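Local atomic coordinates of MHC class I-like protein MILL2 (Mus musculus, PDB entry 6A97), a protein that binds to heparan sulfate proteoglycans on the surface of fibroblasts and belongs to the MHC class I family. Residues A[51-56]-A[187-192]; A[130-135]-A[140-145]. All blocks are in the same frame, centred on the assembly; numbering follows the deposited sequence.

Contact 1 (A[51-56]-A[187-192]); sequences ELFLKY and QRYLAS
In the MHC class I-like platform, the end of the alpha-2 helix 171-193 lies over the alpha-1 strand 51-57, and F53 meets Y189 where the two pass. The rings form a T-shaped (edge-to-face) pair, with centroids 4.9 Å apart and planes at 64°. F53 supplies the edge. Its CE2 stands over one face of the Y189 ring, off centre toward the rim, and comes within 3.5 Å of Y189 CD1. F53 CG is anti to the backbone N (chi1 176°), which sends the ring from the strand to the helix. L54 meets the other end of the tyrosine. L54 CD1 packs on Y189 CZ at 3.9 Å and lies 3.6 Å from Y189 OH. No hydrogen bond crosses between the segments, so packing joins them.

F53 and L54 both face I46 of strand 42-48, a classic beta bulge. This is consistent with two consecutive side chains, F53 and L54, both pointing toward the helix. All three touching residues are buried, and Y189 also packs on I46 and on E82 of helix 75-96. Two helical margins laid on one antiparallel sheet make the alpha-1/alpha-2 platform of MHC class I proteins.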
ATOM      1  N   GLU A  51      -1.699 -17.334  -8.759  1.00 40.01           N
ATOM      2  CA  GLU A  51      -0.528 -17.643  -9.586  1.00 44.18           C
ATOM      3  C   GLU A  51      -0.827 -18.697 -10.654  1.00 38.22           C
ATOM      4  O   GLU A  51      -1.373 -19.761 -10.358  1.00 37.33           O
ATOM      5  CB  GLU A  51       0.638 -18.111  -8.714  1.00 47.68           C
ATOM      6  CG  GLU A  51       1.076 -17.083  -7.690  1.00 62.46           C
ATOM      7  CD  GLU A  51       1.396 -15.744  -8.324  1.00 70.12           C
ATOM      8  OE1 GLU A  51       0.733 -14.742  -7.975  1.00 73.06           O
ATOM      9  OE2 GLU A  51       2.307 -15.695  -9.179  1.00 66.90           O
ATOM     10  N   LEU A  52      -0.469 -18.388 -11.895  1.00 37.80           N
ATOM     11  CA  LEU A  52      -0.698 -19.298 -13.005  1.00 33.70           C
ATOM     12  C   LEU A  52       0.037 -20.607 -12.746  1.00 30.54           C
ATOM     13  O   LEU A  52       1.236 -20.622 -12.465  1.00 36.64           O
ATOM     14  CB  LEU A  52      -0.254 -18.665 -14.325  1.00 34.50           C
ATOM     15  CG  LEU A  52      -0.423 -19.549 -15.566  1.00 41.37           C
ATOM     16  CD1 LEU A  52      -1.891 -19.909 -15.786  1.00 35.85           C
ATOM     17  CD2 LEU A  52       0.153 -18.871 -16.800  1.00 32.10           C
ATOM     18  N   PHE A  53      -0.703 -21.706 -12.817  1.00 34.18           N
ATOM     19  CA  PHE A  53      -0.173 -23.002 -12.443  1.00 30.09           C
ATOM     20  C   PHE A  53      -0.166 -23.957 -13.633  1.00 36.58           C
ATOM     21  O   PHE A  53       0.828 -24.633 -13.904  1.00 36.18           O
ATOM     22  CB  PHE A  53      -0.994 -23.579 -11.280  1.00 40.14           C
ATOM     23  CG  PHE A  53      -0.585 -24.966 -10.870  1.00 52.54           C
ATOM     24  CD1 PHE A  53       0.742 -25.266 -10.610  1.00 69.15           C
ATOM     25  CD2 PHE A  53      -1.531 -25.968 -10.735  1.00 52.93           C
ATOM     26  CE1 PHE A  53       1.117 -26.541 -10.233  1.00 71.47           C
ATOM     27  CE2 PHE A  53      -1.161 -27.245 -10.357  1.00 50.92           C
ATOM     28  CZ  PHE A  53       0.162 -27.530 -10.105  1.00 64.19           C
ATOM     29  N   LEU A  54      -1.276 -24.005 -14.358  1.00 33.68           N
ATOM     30  CA  LEU A  54      -1.385 -24.918 -15.483  1.00 32.62           C
ATOM     31  C   LEU A  54      -2.050 -24.224 -16.651  1.00 33.06           C
ATOM     32  O   LEU A  54      -2.858 -23.307 -16.465  1.00 31.00           O
ATOM     33  CB  LEU A  54      -2.181 -26.172 -15.097  1.00 31.63           C
ATOM     34  CG  LEU A  54      -1.549 -27.149 -14.110  1.00 37.74           C
ATOM     35  CD1 LEU A  54      -2.597 -28.136 -13.593  1.00 43.04           C
ATOM     36  CD2 LEU A  54      -0.398 -27.886 -14.780  1.00 34.28           C
ATOM     37  N   LYS A  55      -1.727 -24.681 -17.852  1.00 31.97           N
ATOM     38  CA  LYS A  55      -2.368 -24.185 -19.054  1.00 34.85           C
ATOM     39  C   LYS A  55      -2.672 -25.322 -20.017  1.00 32.83           C
ATOM     40  O   LYS A  55      -1.839 -26.207 -20.219  1.00 37.15           O
ATOM     41  CB  LYS A  55      -1.491 -23.157 -19.776  1.00 35.36           C
ATOM     42  CG  LYS A  55      -1.990 -22.917 -21.199  1.00 50.42           C
ATOM     43  CD  LYS A  55      -1.137 -21.985 -21.996  1.00 55.71           C
ATOM     44  CE  LYS A  55       0.068 -22.676 -22.583  1.00 51.26           C
ATOM     45  NZ  LYS A  55       0.688 -21.801 -23.622  1.00 54.82           N
ATOM     46  N   TYR A  56      -3.859 -25.289 -20.609  1.00 32.12           N
ATOM     47  CA  TYR A  56      -4.140 -26.099 -21.784  1.00 39.36           C
ATOM     48  C   TYR A  56      -4.686 -25.196 -22.866  1.00 32.42           C
ATOM     49  O   TYR A  56      -5.667 -24.488 -22.648  1.00 37.11           O
ATOM     50  CB  TYR A  56      -5.139 -27.222 -21.494  1.00 35.80           C
ATOM     51  CG  TYR A  56      -5.608 -27.924 -22.755  1.00 37.55           C
ATOM     52  CD1 TYR A  56      -6.956 -28.001 -23.074  1.00 54.13           C
ATOM     53  CD2 TYR A  56      -4.692 -28.498 -23.636  1.00 37.40           C
ATOM     54  CE1 TYR A  56      -7.387 -28.640 -24.228  1.00 53.95           C
ATOM     55  CE2 TYR A  56      -5.112 -29.135 -24.798  1.00 40.35           C
ATOM     56  CZ  TYR A  56      -6.466 -29.204 -25.086  1.00 52.86           C
ATOM     57  OH  TYR A  56      -6.907 -29.834 -26.230  1.00 50.98           O
ATOM     58  N   GLN A 187      -6.821 -29.220  -3.247  1.00 47.09           N
ATOM     59  CA  GLN A 187      -6.090 -29.896  -2.185  1.00 58.08           C
ATOM     60  C   GLN A 187      -4.871 -30.620  -2.743  1.00 66.08           C
ATOM     61  O   GLN A 187      -3.785 -30.566  -2.166  1.00 69.41           O
ATOM     62  CB  GLN A 187      -6.998 -30.883  -1.449  1.00 64.50           C
ATOM     63  CG  GLN A 187      -6.567 -31.146  -0.022  1.00 73.69           C
ATOM     64  CD  GLN A 187      -6.403 -29.864   0.772  1.00 76.48           C
ATOM     65  OE1 GLN A 187      -7.367 -29.129   0.992  1.00 79.08           O
ATOM     66  NE2 GLN A 187      -5.179 -29.586   1.201  1.00 76.43           N
ATOM     67  N   ARG A 188      -5.058 -31.294  -3.872  1.00 59.13           N
ATOM     68  CA  ARG A 188      -3.968 -32.016  -4.508  1.00 57.05           C
ATOM     69  C   ARG A 188      -2.905 -31.036  -5.008  1.00 58.54           C
ATOM     70  O   ARG A 188      -1.710 -31.286  -4.861  1.00 67.70           O
ATOM     71  CB  ARG A 188      -4.502 -32.883  -5.649  1.00 54.82           C
ATOM     72  CG  ARG A 188      -3.565 -34.002  -6.077  1.00 55.01           C
ATOM     73  CD  ARG A 188      -4.176 -34.843  -7.192  1.00 54.07           C
ATOM     74  NE  ARG A 188      -4.478 -34.048  -8.380  1.00 55.25           N
ATOM     75  CZ  ARG A 188      -5.706 -33.721  -8.770  1.00 54.61           C
ATOM     76  NH1 ARG A 188      -6.756 -34.128  -8.070  1.00 51.90           N
ATOM     77  NH2 ARG A 188      -5.887 -32.992  -9.865  1.00 45.85           N
ATOM     78  N   TYR A 189      -3.341 -29.909  -5.573  1.00 51.92           N
ATOM     79  CA  TYR A 189      -2.417 -28.872  -6.036  1.00 52.99           C
ATOM     80  C   TYR A 189      -1.604 -28.269  -4.892  1.00 61.34           C
ATOM     81  O   TYR A 189      -0.400 -28.055  -5.023  1.00 64.96           O
ATOM     82  CB  TYR A 189      -3.161 -27.743  -6.753  1.00 48.94           C
ATOM     83  CG  TYR A 189      -3.802 -28.107  -8.073  1.00 43.41           C
ATOM     84  CD1 TYR A 189      -3.463 -29.274  -8.746  1.00 42.32           C
ATOM     85  CD2 TYR A 189      -4.733 -27.262  -8.657  1.00 37.64           C
ATOM     86  CE1 TYR A 189      -4.053 -29.595  -9.963  1.00 42.90           C
ATOM     87  CE2 TYR A 189      -5.324 -27.569  -9.867  1.00 43.33           C
ATOM     88  CZ  TYR A 189      -4.983 -28.734 -10.519  1.00 42.66           C
ATOM     89  OH  TYR A 189      -5.583 -29.025 -11.727  1.00 34.05           O
ATOM     90  N   LEU A 190      -2.275 -27.976  -3.782  1.00 60.04           N
ATOM     91  CA  LEU A 190      -1.625 -27.337  -2.639  1.00 61.39           C
ATOM     92  C   LEU A 190      -0.519 -28.204  -2.051  1.00 65.47           C
ATOM     93  O   LEU A 190       0.499 -27.693  -1.582  1.00 71.93           O
ATOM     94  CB  LEU A 190      -2.654 -26.998  -1.559  1.00 58.22           C
ATOM     95  CG  LEU A 190      -3.527 -25.777  -1.845  1.00 55.60           C
ATOM     96  CD1 LEU A 190      -4.616 -25.617  -0.788  1.00 55.40           C
ATOM     97  CD2 LEU A 190      -2.662 -24.524  -1.935  1.00 49.30           C
ATOM     98  N   ALA A 191      -0.721 -29.517  -2.083  1.00 66.77           N
ATOM     99  CA  ALA A 191       0.291 -30.453  -1.603  1.00 69.34           C
ATOM    100  C   ALA A 191       1.541 -30.402  -2.482  1.00 77.16           C
ATOM    101  O   ALA A 191       2.663 -30.333  -1.980  1.00 82.10           O
ATOM    102  CB  ALA A 191      -0.273 -31.863  -1.556  1.00 63.95           C
ATOM    103  N   SER A 192       1.333 -30.420  -3.795  1.00 72.94           N
ATOM    104  CA  SER A 192       2.428 -30.360  -4.757  1.00 74.11           C
ATOM    105  C   SER A 192       3.140 -29.013  -4.739  1.00 76.87           C
ATOM    106  O   SER A 192       4.266 -28.895  -5.218  1.00 85.33           O
ATOM    107  CB  SER A 192       1.909 -30.651  -6.165  1.00 74.04           C
ATOM    108  OG  SER A 192       1.215 -31.886  -6.212  1.00 73.19           O
TER

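Contact 2 (A[130-135]-A[140-145]); sequences FWHLGY and FLTFDQ
L133 and L141 pair across the beta hairpin of strands 127-135 and 138-144, in the alpha-2 half of the MHC class I-like sheet. Segments 130-135 and 140-144 run antiparallel, at 172°. The tight part is the face carrying L133, L141 and F140. L133 N donates to L141 O at 2.9 Å. L133 CD1 lies 3.7 Å from L141 CD1. CG of L141 sits over the centre of the F140 ring, and L133 CB and Y135 CB approach that ring obliquely. A chi1 of 175° extends the F140 ring away from its own N, to lie under L141 CG. F140 and L141 both face L133, a classic beta bulge. Its carbonyl L133 O therefore takes two N-H groups, a weak bond from F140 N at 3.0 Å and a longer one from L141 N at 3.3 Å. F143 N bonds W131 O at 3.0 Å. On this face W131 and F143 also pack on V174 of helix 171-193, and their rings each meet W150 edge-to-face.

The other face is more polar and partly open to solvent. H132 and T142 lie side by side there, as a non-hydrogen-bonded pair. H132 also packs on a basic side chain of another chain. T142 OG1 also bonds D153, which probably helps fix the hydroxyl. Near F130 a water accepts from W131 N at 2.9 Å and donates to F143 O at 2.6 Å, with a weak bond to Q145 OE1. H132 ND1 donates to T142 OG1 at 3.0 Å, with the oxygen only 3° out of the imidazole plane.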
ATOM      1  N   PHE A 130     -17.687 -20.824  -7.170  1.00 41.91           N
ATOM      2  CA  PHE A 130     -18.206 -19.766  -8.031  1.00 41.57           C
ATOM      3  C   PHE A 130     -18.112 -20.166  -9.499  1.00 41.68           C
ATOM      4  O   PHE A 130     -17.266 -20.979  -9.877  1.00 41.19           O
ATOM      5  CB  PHE A 130     -17.456 -18.447  -7.790  1.00 41.93           C
ATOM      6  CG  PHE A 130     -15.982 -18.507  -8.108  1.00 41.08           C
ATOM      7  CD1 PHE A 130     -15.065 -18.917  -7.149  1.00 40.06           C
ATOM      8  CD2 PHE A 130     -15.514 -18.139  -9.361  1.00 44.67           C
ATOM      9  CE1 PHE A 130     -13.711 -18.974  -7.441  1.00 45.18           C
ATOM     10  CE2 PHE A 130     -14.161 -18.187  -9.656  1.00 42.45           C
ATOM     11  CZ  PHE A 130     -13.259 -18.609  -8.696  1.00 45.82           C
ATOM     12  N   TRP A 131     -18.986 -19.594 -10.324  1.00 35.08           N
ATOM     13  CA  TRP A 131     -18.950 -19.833 -11.763  1.00 32.49           C
ATOM     14  C   TRP A 131     -19.643 -18.693 -12.504  1.00 40.29           C
ATOM     15  O   TRP A 131     -20.854 -18.495 -12.372  1.00 37.02           O
ATOM     16  CB  TRP A 131     -19.603 -21.175 -12.100  1.00 37.00           C
ATOM     17  CG  TRP A 131     -19.363 -21.659 -13.501  1.00 42.40           C
ATOM     18  CD1 TRP A 131     -19.178 -20.897 -14.618  1.00 43.68           C
ATOM     19  CD2 TRP A 131     -19.263 -23.025 -13.928  1.00 42.09           C
ATOM     20  NE1 TRP A 131     -18.978 -21.702 -15.714  1.00 43.08           N
ATOM     21  CE2 TRP A 131     -19.026 -23.013 -15.317  1.00 41.21           C
ATOM     22  CE3 TRP A 131     -19.355 -24.256 -13.269  1.00 48.54           C
ATOM     23  CZ2 TRP A 131     -18.882 -24.186 -16.063  1.00 45.67           C
ATOM     24  CZ3 TRP A 131     -19.212 -25.420 -14.012  1.00 52.55           C
ATOM     25  CH2 TRP A 131     -18.982 -25.375 -15.393  1.00 43.51           C
ATOM     26  N   HIS A 132     -18.863 -17.943 -13.279  1.00 36.73           N
ATOM     27  CA  HIS A 132     -19.392 -16.835 -14.069  1.00 33.49           C
ATOM     28  C   HIS A 132     -19.087 -17.020 -15.548  1.00 37.02           C
ATOM     29  O   HIS A 132     -18.033 -17.539 -15.910  1.00 36.56           O
ATOM     30  CB  HIS A 132     -18.806 -15.501 -13.599  1.00 40.32           C
ATOM     31  CG  HIS A 132     -18.876 -15.289 -12.119  1.00 50.92           C
ATOM     32  ND1 HIS A 132     -19.985 -14.761 -11.491  1.00 52.47           N
ATOM     33  CD2 HIS A 132     -17.969 -15.527 -11.141  1.00 52.05           C
ATOM     34  CE1 HIS A 132     -19.759 -14.689 -10.191  1.00 53.65           C
ATOM     35  NE2 HIS A 132     -18.544 -15.149  -9.952  1.00 57.99           N
ATOM     36  N   LEU A 133     -20.016 -16.603 -16.402  1.00 34.23           N
ATOM     37  CA  LEU A 133     -19.763 -16.555 -17.835  1.00 37.23           C
ATOM     38  C   LEU A 133     -19.749 -15.108 -18.303  1.00 39.50           C
ATOM     39  O   LEU A 133     -20.471 -14.261 -17.768  1.00 36.77           O
ATOM     40  CB  LEU A 133     -20.816 -17.346 -18.615  1.00 40.70           C
ATOM     41  CG  LEU A 133     -20.996 -18.828 -18.287  1.00 50.63           C
ATOM     42  CD1 LEU A 133     -22.153 -19.399 -19.082  1.00 54.73           C
ATOM     43  CD2 LEU A 133     -19.723 -19.582 -18.596  1.00 49.44           C
ATOM     44  N   GLY A 134     -18.928 -14.830 -19.305  1.00 40.00           N
ATOM     45  CA  GLY A 134     -18.848 -13.503 -19.882  1.00 38.00           C
ATOM     46  C   GLY A 134     -19.003 -13.597 -21.383  1.00 42.55           C
ATOM     47  O   GLY A 134     -18.503 -14.532 -22.014  1.00 39.16           O
ATOM     48  N   TYR A 135     -19.702 -12.627 -21.960  1.00 37.25           N
ATOM     49  CA  TYR A 135     -19.936 -12.614 -23.397  1.00 35.47           C
ATOM     50  C   TYR A 135     -19.626 -11.230 -23.942  1.00 35.62           C
ATOM     51  O   TYR A 135     -20.160 -10.234 -23.451  1.00 39.80           O
ATOM     52  CB  TYR A 135     -21.381 -13.009 -23.723  1.00 37.50           C
ATOM     53  CG  TYR A 135     -21.623 -13.235 -25.197  1.00 45.86           C
ATOM     54  CD1 TYR A 135     -21.013 -14.292 -25.865  1.00 43.23           C
ATOM     55  CD2 TYR A 135     -22.457 -12.395 -25.925  1.00 48.28           C
ATOM     56  CE1 TYR A 135     -21.228 -14.506 -27.213  1.00 51.17           C
ATOM     57  CE2 TYR A 135     -22.678 -12.603 -27.274  1.00 51.18           C
ATOM     58  CZ  TYR A 135     -22.062 -13.659 -27.913  1.00 58.56           C
ATOM     59  OH  TYR A 135     -22.283 -13.869 -29.254  1.00 70.42           O
ATOM     60  N   PHE A 140     -22.456 -12.038 -18.121  1.00 43.28           N
ATOM     61  CA  PHE A 140     -23.423 -12.789 -18.917  1.00 41.38           C
ATOM     62  C   PHE A 140     -24.289 -13.621 -17.978  1.00 45.41           C
ATOM     63  O   PHE A 140     -25.461 -13.313 -17.767  1.00 49.32           O
ATOM     64  CB  PHE A 140     -22.693 -13.672 -19.941  1.00 47.93           C
ATOM     65  CG  PHE A 140     -23.594 -14.580 -20.744  1.00 48.63           C
ATOM     66  CD1 PHE A 140     -24.922 -14.253 -20.981  1.00 45.74           C
ATOM     67  CD2 PHE A 140     -23.099 -15.767 -21.269  1.00 51.42           C
ATOM     68  CE1 PHE A 140     -25.738 -15.094 -21.720  1.00 49.90           C
ATOM     69  CE2 PHE A 140     -23.912 -16.611 -22.014  1.00 53.65           C
ATOM     70  CZ  PHE A 140     -25.233 -16.273 -22.236  1.00 53.70           C
ATOM     71  N   LEU A 141     -23.700 -14.663 -17.401  1.00 38.89           N
ATOM     72  CA  LEU A 141     -24.406 -15.496 -16.434  1.00 40.36           C
ATOM     73  C   LEU A 141     -23.607 -15.644 -15.146  1.00 41.41           C
ATOM     74  O   LEU A 141     -22.383 -15.497 -15.135  1.00 42.87           O
ATOM     75  CB  LEU A 141     -24.703 -16.878 -17.024  1.00 41.14           C
ATOM     76  CG  LEU A 141     -25.471 -16.937 -18.349  1.00 44.82           C
ATOM     77  CD1 LEU A 141     -25.662 -18.377 -18.793  1.00 48.79           C
ATOM     78  CD2 LEU A 141     -26.822 -16.230 -18.242  1.00 47.25           C
ATOM     79  N   THR A 142     -24.306 -15.939 -14.059  1.00 43.45           N
ATOM     80  CA  THR A 142     -23.668 -16.198 -12.776  1.00 41.15           C
ATOM     81  C   THR A 142     -24.425 -17.304 -12.062  1.00 52.04           C
ATOM     82  O   THR A 142     -25.651 -17.245 -11.947  1.00 52.73           O
ATOM     83  CB  THR A 142     -23.633 -14.940 -11.884  1.00 44.12           C
ATOM     84  OG1 THR A 142     -22.760 -13.962 -12.462  1.00 53.48           O
ATOM     85  CG2 THR A 142     -23.148 -15.288 -10.475  1.00 38.83           C
ATOM     86  N   PHE A 143     -23.710 -18.318 -11.588  1.00 46.94           N
ATOM     87  CA  PHE A 143     -24.370 -19.412 -10.891  1.00 52.94           C
ATOM     88  C   PHE A 143     -24.603 -19.048  -9.429  1.00 52.90           C
ATOM     89  O   PHE A 143     -23.666 -18.730  -8.696  1.00 43.75           O
ATOM     90  CB  PHE A 143     -23.558 -20.705 -10.999  1.00 47.51           C
ATOM     91  CG  PHE A 143     -24.264 -21.905 -10.435  1.00 45.52           C
ATOM     92  CD1 PHE A 143     -25.301 -22.504 -11.134  1.00 51.10           C
ATOM     93  CD2 PHE A 143     -23.903 -22.426  -9.204  1.00 48.34           C
ATOM     94  CE1 PHE A 143     -25.963 -23.600 -10.617  1.00 51.52           C
ATOM     95  CE2 PHE A 143     -24.558 -23.528  -8.681  1.00 51.41           C
ATOM     96  CZ  PHE A 143     -25.589 -24.114  -9.389  1.00 51.31           C
ATOM     97  N   ASP A 144     -25.863 -19.090  -9.011  1.00 55.96           N
ATOM     98  CA  ASP A 144     -26.225 -18.724  -7.646  1.00 54.00           C
ATOM     99  C   ASP A 144     -26.042 -19.914  -6.710  1.00 54.99           C
ATOM    100  O   ASP A 144     -26.811 -20.873  -6.757  1.00 64.76           O
ATOM    101  CB  ASP A 144     -27.668 -18.214  -7.595  1.00 63.29           C
ATOM    102  CG  ASP A 144     -28.008 -17.544  -6.274  1.00 71.88           C
ATOM    103  OD1 ASP A 144     -28.430 -16.367  -6.301  1.00 77.71           O
ATOM    104  OD2 ASP A 144     -27.857 -18.187  -5.212  1.00 76.25           O
ATOM    105  N   GLN A 145     -25.021 -19.839  -5.862  1.00 60.15           N
ATOM    106  CA  GLN A 145     -24.670 -20.931  -4.957  1.00 68.70           C
ATOM    107  C   GLN A 145     -25.816 -21.303  -4.021  1.00 81.17           C
ATOM    108  O   GLN A 145     -26.061 -22.483  -3.763  1.00 87.04           O
ATOM    109  CB  GLN A 145     -23.434 -20.555  -4.136  1.00 69.74           C
ATOM    110  CG  GLN A 145     -22.221 -20.213  -4.982  1.00 68.18           C
ATOM    111  CD  GLN A 145     -21.753 -21.391  -5.816  1.00 73.01           C
ATOM    112  OE1 GLN A 145     -21.416 -21.238  -6.991  1.00 82.74           O
ATOM    113  NE2 GLN A 145     -21.725 -22.576  -5.209  1.00 66.12           N
TER
HETATM  114  O   HOH W   1     -21.105 -18.268  -8.770  1.00 44.38           O

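Both contacts reach the same antiparallel sheet, in different halves of it. Their centres are 23 Å apart, and their nearest atoms are about 12 Å apart without touching. In chain order, strand 51-57 comes first, then the hairpin of contact 2, then helix 171-193, so the hairpin falls between the two segments of contact 1. Contact 1 links alpha-1 strand to alpha-2 helix. Contact 2 stays within alpha-2 and pairs neighbouring strands. Helix 171-193 reaches both: it supplies Y189 to contact 1, and V174 and L178 touch contact 2. One helix thus spans the sheet, consistent with a single alpha-1/alpha-2 platform.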